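Local structure of glycosyltransferase (Streptomyces viridochromogenes, 2IUY) at residues 3-12 and 84-95. The protein is a retaining family GT4 glycosyltransferase of avilamycin A biosynthesis that probably uses a nucleotide-sugar donor. Residues are numbered along the deposited sequence; the frame is centred on the assembly and turned at random.
Sequences PLKVALVNIP and DVDVVHDHSGGV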
loop_
_atom_site.group_PDB
_atom_site.type_symbol
_atom_site.label_atom_id
_atom_site.label_comp_id
_atom_site.label_asym_id
_atom_site.label_seq_id
_atom_site.Cartn_x
_atom_site.Cartn_y
_atom_site.Cartn_z
ATOM N N PRO A 3 12.676 16.271 18.563
ATOM C CA PRO A 3 12.650 15.890 17.138
ATOM C C PRO A 3 13.539 14.682 16.908
ATOM O O PRO A 3 14.710 14.656 17.323
ATOM C CB PRO A 3 13.204 17.103 16.413
ATOM C CG PRO A 3 13.904 17.935 17.468
ATOM C CD PRO A 3 13.700 17.297 18.826
ATOM N N LEU A 4 12.974 13.683 16.257
ATOM C CA LEU A 4 13.639 12.395 16.074
ATOM C C LEU A 4 14.322 12.443 14.731
ATOM O O LEU A 4 13.902 13.213 13.803
ATOM C CB LEU A 4 12.584 11.261 16.198
ATOM C CG LEU A 4 12.036 11.115 17.625
ATOM C CD1 LEU A 4 10.868 10.143 17.767
ATOM C CD2 LEU A 4 13.155 10.730 18.659
ATOM N N LYS A 5 15.443 11.714 14.659
ATOM C CA LYS A 5 16.092 11.400 13.393
ATOM C C LYS A 5 15.685 9.991 13.055
ATOM O O LYS A 5 15.920 9.088 13.841
ATOM C CB LYS A 5 17.611 11.576 13.471
ATOM C CG LYS A 5 18.005 13.028 13.891
ATOM C CD LYS A 5 19.357 13.378 13.338
ATOM C CE LYS A 5 20.509 13.177 14.254
ATOM N NZ LYS A 5 21.829 13.354 13.448
ATOM N N VAL A 6 14.968 9.831 11.936
ATOM C CA VAL A 6 14.363 8.531 11.589
ATOM C C VAL A 6 14.977 8.048 10.272
ATOM O O VAL A 6 14.926 8.756 9.246
ATOM C CB VAL A 6 12.810 8.555 11.463
ATOM C CG1 VAL A 6 12.228 7.090 11.217
ATOM C CG2 VAL A 6 12.089 9.273 12.681
ATOM N N ALA A 7 15.598 6.879 10.312
ATOM C CA ALA A 7 16.065 6.217 9.102
ATOM C C ALA A 7 14.942 5.325 8.623
ATOM O O ALA A 7 14.572 4.385 9.333
ATOM C CB ALA A 7 17.310 5.402 9.381
ATOM N N LEU A 8 14.378 5.655 7.446
ATOM C CA LEU A 8 13.273 4.912 6.831
ATOM C C LEU A 8 13.857 4.079 5.743
ATOM O O LEU A 8 14.403 4.659 4.814
ATOM C CB LEU A 8 12.255 5.830 6.148
ATOM C CG LEU A 8 11.147 6.499 6.933
ATOM C CD1 LEU A 8 10.260 7.330 5.926
ATOM C CD2 LEU A 8 10.359 5.452 7.776
ATOM N N VAL A 9 13.709 2.746 5.825
ATOM C CA VAL A 9 14.386 1.856 4.895
ATOM C C VAL A 9 13.335 1.339 3.983
ATOM O O VAL A 9 12.476 0.543 4.382
ATOM C CB VAL A 9 15.177 0.644 5.587
ATOM C CG1 VAL A 9 16.134 -0.010 4.579
ATOM C CG2 VAL A 9 16.016 1.133 6.784
ATOM N N ASN A 10 13.384 1.831 2.747
ATOM C CA ASN A 10 12.540 1.354 1.675
ATOM C C ASN A 10 13.072 0.015 1.238
ATOM O O ASN A 10 14.265 -0.271 1.418
ATOM C CB ASN A 10 12.640 2.322 0.480
ATOM C CG ASN A 10 11.791 1.899 -0.687
ATOM O OD1 ASN A 10 10.618 1.574 -0.517
ATOM N ND2 ASN A 10 12.358 1.934 -1.889
ATOM N N ILE A 11 12.194 -0.773 0.623
ATOM C CA ILE A 11 12.535 -2.073 0.025
ATOM C C ILE A 11 13.392 -1.812 -1.229
ATOM O O ILE A 11 12.906 -1.192 -2.195
ATOM C CB ILE A 11 11.252 -2.886 -0.348
ATOM C CG1 ILE A 11 11.630 -4.260 -0.909
ATOM C CG2 ILE A 11 10.355 -2.115 -1.391
ATOM C CD1 ILE A 11 10.423 -5.236 -1.035
ATOM N N PRO A 12 14.686 -2.218 -1.199
ATOM C CA PRO A 12 15.596 -1.947 -2.357
ATOM C C PRO A 12 15.308 -2.843 -3.586
ATOM O O PRO A 12 15.532 -4.054 -3.547
ATOM C CB PRO A 12 17.019 -2.170 -1.780
ATOM C CG PRO A 12 16.857 -2.502 -0.342
ATOM C CD PRO A 12 15.383 -2.883 -0.079
ATOM N N ASP A 84 24.107 8.357 13.053
ATOM C CA ASP A 84 23.536 8.956 14.220
ATOM C C ASP A 84 22.014 9.172 14.036
ATOM O O ASP A 84 21.563 10.279 13.835
ATOM C CB ASP A 84 24.266 10.280 14.501
ATOM C CG ASP A 84 23.864 10.915 15.834
ATOM O OD1 ASP A 84 23.276 10.218 16.691
ATOM O OD2 ASP A 84 24.171 12.112 16.034
ATOM N N VAL A 85 21.205 8.115 14.122
ATOM C CA VAL A 85 19.734 8.316 14.063
ATOM C C VAL A 85 19.110 7.734 15.298
ATOM O O VAL A 85 19.722 6.896 15.932
ATOM C CB VAL A 85 19.076 7.696 12.810
ATOM C CG1 VAL A 85 19.486 8.454 11.531
ATOM C CG2 VAL A 85 19.340 6.182 12.710
ATOM N N ASP A 86 17.897 8.144 15.652
ATOM C CA ASP A 86 17.282 7.599 16.843
ATOM C C ASP A 86 16.557 6.263 16.587
ATOM O O ASP A 86 16.424 5.437 17.502
ATOM C CB ASP A 86 16.318 8.594 17.456
ATOM C CG ASP A 86 16.989 9.927 17.801
ATOM O OD1 ASP A 86 17.876 9.964 18.704
ATOM O OD2 ASP A 86 16.678 10.915 17.097
ATOM N N VAL A 87 16.114 6.079 15.343
ATOM C CA VAL A 87 15.159 5.038 14.965
ATOM C C VAL A 87 15.508 4.588 13.564
ATOM O O VAL A 87 15.694 5.422 12.663
ATOM C CB VAL A 87 13.670 5.612 14.898
ATOM C CG1 VAL A 87 12.671 4.558 14.385
ATOM C CG2 VAL A 87 13.199 6.163 16.262
ATOM N N VAL A 88 15.601 3.275 13.390
ATOM C CA VAL A 88 15.607 2.654 12.066
ATOM C C VAL A 88 14.274 1.957 11.876
ATOM O O VAL A 88 13.961 1.044 12.589
ATOM C CB VAL A 88 16.770 1.637 11.901
ATOM C CG1 VAL A 88 16.667 0.835 10.589
ATOM C CG2 VAL A 88 18.114 2.385 11.963
ATOM N N HIS A 89 13.510 2.411 10.890
ATOM C CA HIS A 89 12.184 1.915 10.600
ATOM C C HIS A 89 12.211 1.232 9.238
ATOM O O HIS A 89 12.239 1.903 8.189
ATOM C CB HIS A 89 11.197 3.107 10.650
ATOM C CG HIS A 89 9.760 2.724 10.496
ATOM N ND1 HIS A 89 8.740 3.649 10.605
ATOM C CD2 HIS A 89 9.165 1.539 10.204
ATOM C CE1 HIS A 89 7.576 3.038 10.438
ATOM N NE2 HIS A 89 7.809 1.762 10.178
ATOM N N ASP A 90 12.241 -0.105 9.293
ATOM C CA ASP A 90 12.361 -0.994 8.180
ATOM C C ASP A 90 11.018 -1.266 7.503
ATOM O O ASP A 90 10.050 -1.668 8.130
ATOM C CB ASP A 90 13.066 -2.328 8.582
ATOM C CG ASP A 90 13.395 -3.200 7.356
ATOM O OD1 ASP A 90 13.722 -2.609 6.298
ATOM O OD2 ASP A 90 13.266 -4.447 7.402
ATOM N N HIS A 91 10.986 -1.026 6.190
ATOM C CA HIS A 91 9.856 -1.399 5.342
ATOM C C HIS A 91 10.236 -2.460 4.333
ATOM O O HIS A 91 9.428 -2.792 3.508
ATOM C CB HIS A 91 9.343 -0.163 4.575
ATOM C CG HIS A 91 8.728 0.863 5.477
ATOM N ND1 HIS A 91 7.374 0.942 5.697
ATOM C CD2 HIS A 91 9.301 1.803 6.269
ATOM C CE1 HIS A 91 7.130 1.931 6.537
ATOM N NE2 HIS A 91 8.284 2.473 6.895
ATOM N N SER A 92 11.482 -2.946 4.359
ATOM C CA SER A 92 12.002 -3.881 3.342
ATOM C C SER A 92 11.631 -5.359 3.556
ATOM O O SER A 92 11.982 -6.183 2.726
ATOM C CB SER A 92 13.520 -3.809 3.304
ATOM O OG SER A 92 14.046 -4.485 4.418
ATOM N N GLY A 93 10.987 -5.697 4.673
ATOM C CA GLY A 93 10.761 -7.089 5.049
ATOM C C GLY A 93 12.018 -7.747 5.573
ATOM O O GLY A 93 12.180 -8.959 5.487
ATOM N N GLY A 94 12.926 -6.964 6.128
ATOM C CA GLY A 94 14.045 -7.559 6.796
ATOM C C GLY A 94 15.286 -7.809 5.970
ATOM O O GLY A 94 16.112 -8.659 6.328
ATOM N N VAL A 95 15.441 -7.048 4.890
ATOM C CA VAL A 95 16.727 -6.930 4.186
ATOM C C VAL A 95 17.814 -6.418 5.149
ATOM O O VAL A 95 19.009 -6.718 5.018
ATOM C CB VAL A 95 16.542 -5.988 2.989
ATOM C CG1 VAL A 95 17.800 -5.239 2.639
ATOM C CG2 VAL A 95 15.919 -6.692 1.796
HETATM O O HOH W 1 16.650 13.175 18.532
#
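Leu8 lays its CD2 methyl against His89 of the neighbouring parallel strand and His91 just after it. CD2 is 3.7 Å from His89 ND1 and equally near His91 NE2, where it meets the His91 ring at its edge. His91 NE2 in turn sits over one face of the His89 ring, toward the rim. His89 CG is anti to the backbone N (chi1 -175°), which runs the side chain alongside Leu8, pointing the same way, while the far end of the ring leads away. His89 ND1 hydrogen-bonds to Tyr332, His89 NE2 to Ser110 and His91 ND1 to His112. On the sheet face that carries Ala7, Val9 and Val88, Val9 CG2 packs on Val88 CG1 at 3.9 Å.

The backbone bonds of strands 5-9 and 87-90 include a nearly straight one from His89 N to Ala7 O (2.7 Å, 178°). At the strand start, Asp86 OD2 takes Lys5 N through its anti lone pair at 2.8 Å, and a water links it to Pro3 O. At the end of strand 87-90, Asp90 OD1 accepts from Ser92 N, which makes an Asx turn, and from Ser92 OG at 2.7 Å.

These are central strands of the N-terminal Rossmann-like domain of a GT-B fold. The chemistry implies buried apolar contacts beside polar histidines, with Asp86 joining the two segments at one end and Asp90 holding the turn after its own strand at the other.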